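Local coordinates for Alpha/beta hydrolase (Legionella pneumophila subsp. pneumophila str. Philadelphia 1, PDB 4EZI), which is of unknown function but has the alpha/beta-hydrolase fold and may act as a lipase-like hydrolase on ester substrates such as triacylglycerols, at residues Ile46-Gln51 / Ser139-Met144; Ser61-Pro67 / Tyr111-Asp117. All blocks are in the same frame, centred on the assembly; numbering follows the deposited sequence. Where two conformers were deposited one is given.

Overall arrangement
After strand 8-17 and helix 19-27, the chain forms strand 41-51 and then, next to it in the sheet, strand 57-67. It continues through strand 74-80 and helix 99-108 before strand 112-116 returns alongside 57-67; that pairing, interaction 2, closes a loop with 43 residues between its segments. Helix 134-154 follows and packs back on strand 41-51 in interaction 1, closing a wider loop around the first, so they nest without crossing. Their centres lie about 12 Å apart and they touch: Ile-46 N is 2.9 Å from Gly-62 O, a probable hydrogen bond. Interaction 2 joins the antiparallel N-terminal strands to the parallel part of the alpha/beta-hydrolase sheet, and interaction 1 packs helix 134-154 on them.

Interaction 1 (Ile46-Gln51 / Ser139-Met144)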
ATOM      1  N   ILE A  46       5.356 -14.344  -8.521  1.00  8.35           N
ATOM      2  CA  ILE A  46       4.293 -15.320  -8.446  1.00  8.88           C
ATOM      3  C   ILE A  46       3.003 -14.770  -9.036  1.00  7.73           C
ATOM      4  O   ILE A  46       2.775 -13.569  -9.076  1.00  8.97           O
ATOM      5  CB  ILE A  46       4.064 -15.837  -6.992  1.00  9.79           C
ATOM      6  CG1 ILE A  46       3.367 -14.808  -6.080  1.00  9.71           C
ATOM      7  CG2 ILE A  46       5.375 -16.292  -6.341  1.00 11.31           C
ATOM      8  CD1 ILE A  46       3.037 -15.394  -4.672  1.00 11.90           C
ATOM      9  N   ASN A  47       2.157 -15.707  -9.452  1.00  8.74           N
ATOM     10  CA  ASN A  47       0.793 -15.441  -9.845  0.50  8.74           C
ATOM     11  C   ASN A  47      -0.138 -16.256  -8.967  1.00  9.36           C
ATOM     12  O   ASN A  47       0.172 -17.421  -8.633  1.00  9.90           O
ATOM     13  CB  ASN A  47       0.578 -15.753 -11.316  0.50  9.26           C
ATOM     14  CG  ASN A  47       1.602 -15.095 -12.192  0.50  9.80           C
ATOM     15  OD1 ASN A  47       2.644 -15.678 -12.508  0.50 11.55           O
ATOM     16  ND2 ASN A  47       1.321 -13.863 -12.594  0.50  9.31           N
ATOM     17  N   TYR A  48      -1.260 -15.663  -8.584  1.00  8.91           N
ATOM     18  CA  TYR A  48      -2.140 -16.271  -7.605  1.00  8.51           C
ATOM     19  C   TYR A  48      -3.592 -15.899  -7.864  1.00  8.54           C
ATOM     20  O   TYR A  48      -3.914 -14.871  -8.471  1.00  9.53           O
ATOM     21  CB  TYR A  48      -1.705 -15.879  -6.184  1.00  9.25           C
ATOM     22  CG  TYR A  48      -1.901 -14.413  -5.867  1.00  8.74           C
ATOM     23  CD1 TYR A  48      -0.963 -13.455  -6.256  1.00  8.69           C
ATOM     24  CD2 TYR A  48      -3.055 -13.968  -5.208  1.00  9.05           C
ATOM     25  CE1 TYR A  48      -1.142 -12.125  -5.969  1.00  8.37           C
ATOM     26  CE2 TYR A  48      -3.244 -12.628  -4.934  1.00  9.71           C
ATOM     27  CZ  TYR A  48      -2.276 -11.706  -5.280  1.00  8.47           C
ATOM     28  OH  TYR A  48      -2.445 -10.362  -5.014  1.00  8.91           O
ATOM     29  N   LYS A  49      -4.476 -16.738  -7.342  1.00  9.87           N
ATOM     30  CA  LYS A  49      -5.929 -16.556  -7.464  1.00  9.44           C
ATOM     31  C   LYS A  49      -6.460 -15.579  -6.432  1.00  9.71           C
ATOM     32  O   LYS A  49      -6.162 -15.684  -5.246  1.00 11.73           O
ATOM     33  CB  LYS A  49      -6.658 -17.882  -7.241  1.00 11.24           C
ATOM     34  CG  LYS A  49      -6.322 -18.938  -8.233  1.00 12.97           C
ATOM     35  CD  LYS A  49      -7.095 -20.226  -7.925  1.00 17.23           C
ATOM     36  CE  LYS A  49      -6.842 -21.259  -8.993  1.00 22.70           C
ATOM     37  NZ  LYS A  49      -7.607 -22.501  -8.683  1.00 26.45           N
ATOM     38  N   THR A  50      -7.310 -14.677  -6.896  1.00  9.88           N
ATOM     39  CA  THR A  50      -7.982 -13.755  -5.993  1.00  9.48           C
ATOM     40  C   THR A  50      -9.281 -13.275  -6.648  1.00  9.78           C
ATOM     41  O   THR A  50      -9.596 -13.658  -7.762  1.00 12.61           O
ATOM     42  CB  THR A  50      -7.013 -12.617  -5.586  1.00 10.02           C
ATOM     43  OG1 THR A  50      -7.507 -11.907  -4.455  1.00 11.01           O
ATOM     44  CG2 THR A  50      -6.719 -11.658  -6.742  1.00 12.30           C
ATOM     45  N   GLN A  51     -10.055 -12.443  -5.960  1.00 10.40           N
ATOM     46  CA  GLN A  51     -11.339 -11.973  -6.496  1.00 11.50           C
ATOM     47  C   GLN A  51     -11.256 -10.560  -7.060  1.00 10.01           C
ATOM     48  O   GLN A  51     -10.627  -9.667  -6.493  1.00 10.75           O
ATOM     49  CB  GLN A  51     -12.409 -12.014  -5.410  1.00 12.90           C
ATOM     50  CG  GLN A  51     -12.754 -13.412  -4.929  1.00 16.58           C
ATOM     51  CD  GLN A  51     -13.374 -14.257  -6.024  1.00 21.34           C
ATOM     52  OE1 GLN A  51     -12.773 -15.226  -6.509  1.00 24.14           O
ATOM     53  NE2 GLN A  51     -14.569 -13.885  -6.433  1.00 21.44           N
ATOM     54  N   SER A 139      -8.338  -8.040   0.042  1.00  8.58           N
ATOM     55  CA  SER A 139      -8.358  -9.431  -0.371  1.00  9.03           C
ATOM     56  C   SER A 139      -7.166  -9.778  -1.255  1.00  9.12           C
ATOM     57  O   SER A 139      -6.575 -10.852  -1.109  1.00  9.13           O
ATOM     58  CB  SER A 139      -9.677  -9.770  -1.105  1.00  9.86           C
ATOM     59  OG  SER A 139      -9.921  -8.927  -2.205  1.00 10.06           O
ATOM     60  N   SER A 140      -6.763  -8.880  -2.161  1.00  7.70           N
ATOM     61  CA  SER A 140      -5.634  -9.156  -3.019  1.00  7.87           C
ATOM     62  C   SER A 140      -4.340  -9.279  -2.204  1.00  7.96           C
ATOM     63  O   SER A 140      -3.476 -10.087  -2.547  1.00  8.86           O
ATOM     64  CB  SER A 140      -5.483  -8.123  -4.145  1.00  9.55           C
ATOM     65  OG  SER A 140      -5.130  -6.848  -3.643  1.00 10.55           O
ATOM     66  N   SER A 141      -4.219  -8.509  -1.128  1.00  7.67           N
ATOM     67  CA  SER A 141      -3.024  -8.559  -0.311  1.00  8.25           C
ATOM     68  C   SER A 141      -3.011  -9.832   0.560  1.00  8.77           C
ATOM     69  O   SER A 141      -1.968 -10.476   0.713  1.00  8.53           O
ATOM     70  CB  SER A 141      -2.942  -7.297   0.537  1.00  8.48           C
ATOM     71  OG  SER A 141      -2.778  -6.134  -0.246  1.00  9.31           O
ATOM     72  N   ILE A 142      -4.158 -10.203   1.114  1.00  8.22           N
ATOM     73  CA  ILE A 142      -4.237 -11.450   1.898  1.00  7.82           C
ATOM     74  C   ILE A 142      -3.957 -12.674   1.026  1.00  8.58           C
ATOM     75  O   ILE A 142      -3.208 -13.581   1.402  1.00  8.87           O
ATOM     76  CB  ILE A 142      -5.588 -11.571   2.604  1.00  8.88           C
ATOM     77  CG1 ILE A 142      -5.686 -10.500   3.686  1.00  8.78           C
ATOM     78  CG2 ILE A 142      -5.765 -12.994   3.155  1.00 10.31           C
ATOM     79  CD1 ILE A 142      -7.068 -10.376   4.334  1.00 12.28           C
ATOM     80  N   ASP A 143      -4.572 -12.697  -0.148  1.00  8.19           N
ATOM     81  CA  ASP A 143      -4.382 -13.846  -1.043  1.00  8.46           C
ATOM     82  C   ASP A 143      -2.927 -13.966  -1.516  1.00  8.39           C
ATOM     83  O   ASP A 143      -2.418 -15.072  -1.663  1.00  8.83           O
ATOM     84  CB  ASP A 143      -5.363 -13.787  -2.204  1.00  8.40           C
ATOM     85  CG  ASP A 143      -6.809 -14.033  -1.755  1.00 10.89           C
ATOM     86  OD1 ASP A 143      -7.007 -14.641  -0.680  1.00 13.70           O
ATOM     87  OD2 ASP A 143      -7.735 -13.639  -2.513  1.00 11.85           O
HETATM   88  N   MSE A 144      -2.271 -12.829  -1.733  1.00  8.41           N
HETATM   89  CA  MSE A 144      -0.831 -12.827  -2.034  1.00  7.93           C
HETATM   90  C   MSE A 144      -0.034 -13.475  -0.898  1.00  8.29           C
HETATM   91  O   MSE A 144       0.845 -14.289  -1.126  1.00  8.86           O
HETATM   92  CB  MSE A 144      -0.357 -11.391  -2.268  1.00  7.83           C
HETATM   93  CG  MSE A 144       1.146 -11.253  -2.430  1.00  8.23           C
HETATM   94 SE   MSE A 144       1.772 -11.850  -4.144  0.75  7.63          SE
HETATM   95  CE  MSE A 144       3.629 -11.957  -3.650  1.00  9.41           C
TER
HETATM   96  O   HOH W   1      -8.735  -9.487  -4.505  1.00 11.03           O
HETATM   97  O   HOH W   2     -10.245 -13.022  -2.910  1.00 21.22           O
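Strand 46-51 runs nearly antiparallel to helix segment 139-144, their axes 7.9 Å apart at closest approach and 152° between their directions, with Tyr-48 level with Met-144 and Thr-50 with Ser-140. This is helix-on-sheet packing of an alpha/beta-hydrolase fold: helix 134-154 covers strand 41-51 near the edge of the central sheet. Ile-46, Tyr-48 and Thr-50, every second residue, point at the helix. Ile-46 places CD1 against the selenomethionine methyl, CE, of Met-144 at 3.6 Å. The Tyr-48 ring lies beneath the helix backbone, with Met-144 CA over the centre of one face in a CH-pi contact, 3.8 Å from the centroid and 13° off the ring normal. CG of Met-144 stands anti to its backbone N (chi1 173°), and a bend at chi2 carries SE obliquely past the ring, 3.4 Å from Tyr-48 CE1, as a Met-aromatic contact. The phenol OH lies 2.7 Å from Ser-140 O, at best a weak hydrogen bond, since the hydroxyl could turn its proton to a different acceptor; this carbonyl also accepts the helical bond from Met-144 N. Beyond the ring the contact turns polar and hydrated. One water donates to both Thr-50 OG1 and Gln-51 O and hydrogen-bonds Ser-139 OG, which also bonds Glu-135 O; a second donates to Asp-143 OD2. That same carboxylate oxygen receives the Thr-50 hydroxyl on its anti lone pair, OG1 to OD2 2.6 Å.

Interaction 2 (Ser61-Pro67 / Tyr111-Asp117); sequences SGLVAMP and YMTVMPD
Tyr-111 meets Pro-67 through its backbone, its O lying 3.5 Å from Pro-67 CD, and that carbonyl also accepts a hydrogen bond from Thr-113 OG1 that arrives above the carbonyl plane. From here strand 112-116 runs antiparallel to 61-67, the axes 4.6 Å apart and 170° between their directions. Met-112 extends CG anti to the backbone N (chi1 179°), so that CG lies 4.1 Å from Val-64 CG1, while SE runs beside the Met-66 side chain, 4.0 Å from its CE; both methionines are selenomethionine. Thr-113 forms a hydrogen-bonded pair with Ala-65, with N and O of each residue engaged in the two backbone bonds. Val-114 faces Val-64 as a non-hydrogen-bonded pair. Met-115 repeats the two-bond pattern with Leu-63, and their CB atoms are 4.3 Å apart. Pro-116 then faces Gly-62, CA to CA 4.2 Å, the closest pairing of the register; Gly-62, with no side chain in the way, lets its CA come within 3.2 Å of Met-115 O. Asp-117 closes the end twice: its N bonds Ser-61 O, and OD2 takes the Ser-61 hydroxyl, OG to OD2 2.6 Å, on the anti side, while Ser-92 OG provides another bond to OD2. Within the hydrolase sheet, this antiparallel pair lies between strands 41-51 and 74-80; Leu-63, Ala-65, Thr-113 and Met-115 pack on helix 99-108, and Val-64 and Val-114 on helix 134-154.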
ATOM      1  N   SER A  61      -0.481 -10.799  -9.471  1.00  7.44           N
ATOM      2  CA  SER A  61       0.959 -11.043  -9.372  1.00  7.53           C
ATOM      3  C   SER A  61       1.597 -10.312  -8.203  1.00  6.88           C
ATOM      4  O   SER A  61       1.012  -9.372  -7.649  1.00  6.90           O
ATOM      5  CB  SER A  61       1.636 -10.668 -10.700  1.00  8.35           C
ATOM      6  OG  SER A  61       1.352  -9.335 -11.112  1.00  8.37           O
ATOM      7  N   GLY A  62       2.812 -10.699  -7.852  1.00  7.38           N
ATOM      8  CA  GLY A  62       3.603 -10.014  -6.863  1.00  7.96           C
ATOM      9  C   GLY A  62       4.958 -10.653  -6.723  1.00  6.79           C
ATOM     10  O   GLY A  62       5.286 -11.611  -7.461  1.00  7.33           O
ATOM     11  N   LEU A  63       5.767 -10.112  -5.819  1.00  6.57           N
ATOM     12  CA  LEU A  63       7.129 -10.533  -5.573  1.00  6.96           C
ATOM     13  C   LEU A  63       7.252 -11.210  -4.219  1.00  6.38           C
ATOM     14  O   LEU A  63       6.695 -10.741  -3.226  1.00  7.36           O
ATOM     15  CB  LEU A  63       8.044  -9.311  -5.573  1.00  6.90           C
ATOM     16  CG  LEU A  63       9.554  -9.584  -5.616  1.00  8.20           C
ATOM     17  CD1 LEU A  63       9.986 -10.164  -6.971  1.00  9.84           C
ATOM     18  CD2 LEU A  63      10.323  -8.317  -5.316  1.00  9.54           C
ATOM     19  N   VAL A  64       8.040 -12.286  -4.176  1.00  6.97           N
ATOM     20  CA  VAL A  64       8.466 -12.898  -2.924  1.00  7.59           C
ATOM     21  C   VAL A  64       9.995 -12.944  -2.903  1.00  7.63           C
ATOM     22  O   VAL A  64      10.628 -13.385  -3.861  1.00  8.91           O
ATOM     23  CB  VAL A  64       7.920 -14.330  -2.746  1.00  8.67           C
ATOM     24  CG1 VAL A  64       8.373 -14.911  -1.414  1.00 10.87           C
ATOM     25  CG2 VAL A  64       6.410 -14.335  -2.876  1.00  9.49           C
ATOM     26  N   ALA A  65      10.600 -12.484  -1.817  1.00  7.77           N
ATOM     27  CA  ALA A  65      12.047 -12.454  -1.647  1.00  8.11           C
ATOM     28  C   ALA A  65      12.422 -13.190  -0.374  1.00  8.32           C
ATOM     29  O   ALA A  65      11.918 -12.871   0.697  1.00 10.23           O
ATOM     30  CB  ALA A  65      12.544 -11.023  -1.587  1.00 10.46           C
HETATM   31  N   MSE A  66      13.282 -14.201  -0.516  1.00  9.55           N
HETATM   32  CA  MSE A  66      13.640 -15.124   0.559  1.00  9.64           C
HETATM   33  C   MSE A  66      15.126 -14.978   0.905  1.00 10.68           C
HETATM   34  O   MSE A  66      15.983 -15.320   0.079  1.00 11.02           O
HETATM   35  CB  MSE A  66      13.371 -16.581   0.138  1.00 10.81           C
HETATM   36  CG  MSE A  66      11.901 -16.885  -0.027  1.00 13.09           C
HETATM   37 SE   MSE A  66      11.612 -18.639  -0.832  0.75 18.50          SE
HETATM   38  CE  MSE A  66       9.667 -18.691  -0.842  1.00 23.87           C
ATOM     39  N   PRO A  67      15.437 -14.534   2.134  1.00  9.97           N
ATOM     40  CA  PRO A  67      16.835 -14.582   2.590  1.00 10.73           C
ATOM     41  C   PRO A  67      17.429 -15.981   2.448  1.00 10.21           C
ATOM     42  O   PRO A  67      16.821 -16.976   2.837  1.00 10.66           O
ATOM     43  CB  PRO A  67      16.732 -14.166   4.058  1.00 11.74           C
ATOM     44  CG  PRO A  67      15.522 -13.294   4.135  1.00 12.14           C
ATOM     45  CD  PRO A  67      14.564 -13.879   3.128  1.00 11.90           C
ATOM     46  N   TYR A 111      13.709 -10.756   6.850  1.00  9.25           N
ATOM     47  CA  TYR A 111      12.364 -11.257   6.699  1.00  8.61           C
ATOM     48  C   TYR A 111      12.125 -11.731   5.278  1.00  8.51           C
ATOM     49  O   TYR A 111      12.660 -11.173   4.310  1.00  8.98           O
ATOM     50  CB  TYR A 111      11.330 -10.169   7.040  1.00  9.07           C
ATOM     51  CG  TYR A 111      11.464  -9.531   8.421  1.00  8.81           C
ATOM     52  CD1 TYR A 111      11.914 -10.249   9.519  1.00 11.02           C
ATOM     53  CD2 TYR A 111      11.125  -8.210   8.613  1.00 10.31           C
ATOM     54  CE1 TYR A 111      12.008  -9.659  10.776  1.00 12.10           C
ATOM     55  CE2 TYR A 111      11.216  -7.612   9.838  1.00 11.09           C
ATOM     56  CZ  TYR A 111      11.671  -8.330  10.927  1.00 12.51           C
ATOM     57  OH  TYR A 111      11.750  -7.712  12.162  1.00 13.58           O
HETATM   58  N   MSE A 112      11.303 -12.770   5.144  1.00  8.44           N
HETATM   59  CA  MSE A 112      10.727 -13.115   3.862  1.00  7.90           C
HETATM   60  C   MSE A 112       9.771 -12.012   3.462  1.00  7.73           C
HETATM   61  O   MSE A 112       8.809 -11.754   4.185  1.00  8.90           O
HETATM   62  CB  MSE A 112      10.040 -14.474   3.919  1.00  8.43           C
HETATM   63  CG  MSE A 112       9.397 -14.836   2.562  1.00 10.11           C
HETATM   64 SE   MSE A 112       8.706 -16.643   2.514  0.75 11.36          SE
HETATM   65  CE  MSE A 112       6.852 -16.272   2.355  1.00 15.73           C
ATOM     66  N   THR A 113      10.079 -11.315   2.368  1.00  7.48           N
ATOM     67  CA  THR A 113       9.425 -10.072   2.001  1.00  7.97           C
ATOM     68  C   THR A 113       8.445 -10.371   0.870  1.00  7.92           C
ATOM     69  O   THR A 113       8.824 -10.882  -0.194  1.00  9.04           O
ATOM     70  CB  THR A 113      10.492  -9.002   1.662  1.00  8.92           C
ATOM     71  OG1 THR A 113      11.353  -8.834   2.797  1.00  9.53           O
ATOM     72  CG2 THR A 113       9.868  -7.683   1.290  1.00  9.69           C
ATOM     73  N   VAL A 114       7.168 -10.083   1.116  1.00  7.30           N
ATOM     74  CA  VAL A 114       6.048 -10.447   0.253  1.00  7.03           C
ATOM     75  C   VAL A 114       5.388  -9.150  -0.181  1.00  6.58           C
ATOM     76  O   VAL A 114       4.987  -8.367   0.655  1.00  7.42           O
ATOM     77  CB  VAL A 114       5.060 -11.340   1.019  1.00  8.19           C
ATOM     78  CG1 VAL A 114       3.840 -11.648   0.213  1.00  9.56           C
ATOM     79  CG2 VAL A 114       5.770 -12.641   1.472  1.00  9.63           C
HETATM   80  N   MSE A 115       5.290  -8.922  -1.497  1.00  6.53           N
HETATM   81  CA  MSE A 115       4.892  -7.630  -2.035  1.00  6.25           C
HETATM   82  C   MSE A 115       3.876  -7.818  -3.152  1.00  6.92           C
HETATM   83  O   MSE A 115       4.247  -8.147  -4.285  1.00  7.13           O
HETATM   84  CB  MSE A 115       6.117  -6.870  -2.552  1.00  6.74           C
HETATM   85  CG  MSE A 115       7.214  -6.746  -1.529  1.00  8.82           C
HETATM   86 SE   MSE A 115       8.719  -5.706  -2.165  0.75  7.07          SE
HETATM   87  CE  MSE A 115       7.900  -3.988  -2.120  1.00 10.20           C
ATOM     88  N   PRO A 116       2.590  -7.593  -2.870  1.00  6.97           N
ATOM     89  CA  PRO A 116       1.596  -7.708  -3.947  1.00  7.08           C
ATOM     90  C   PRO A 116       1.746  -6.573  -4.965  1.00  6.36           C
ATOM     91  O   PRO A 116       2.062  -5.446  -4.586  1.00  6.60           O
ATOM     92  CB  PRO A 116       0.258  -7.584  -3.227  1.00  8.06           C
ATOM     93  CG  PRO A 116       0.581  -6.792  -1.980  1.00  7.98           C
ATOM     94  CD  PRO A 116       1.954  -7.261  -1.576  1.00  7.23           C
ATOM     95  N   ASP A 117       1.420  -6.843  -6.226  1.00  6.33           N
ATOM     96  CA  ASP A 117       1.351  -5.779  -7.215  1.00  6.03           C
ATOM     97  C   ASP A 117       0.070  -4.963  -7.148  1.00  6.04           C
ATOM     98  O   ASP A 117       0.063  -3.792  -7.526  1.00  5.96           O
ATOM     99  CB  ASP A 117       1.495  -6.328  -8.650  1.00  6.69           C
ATOM    100  CG  ASP A 117       2.858  -6.876  -8.967  1.00  6.50           C
ATOM    101  OD1 ASP A 117       3.845  -6.564  -8.268  1.00  7.01           O
ATOM    102  OD2 ASP A 117       2.953  -7.614  -9.972  1.00  7.42           O
TER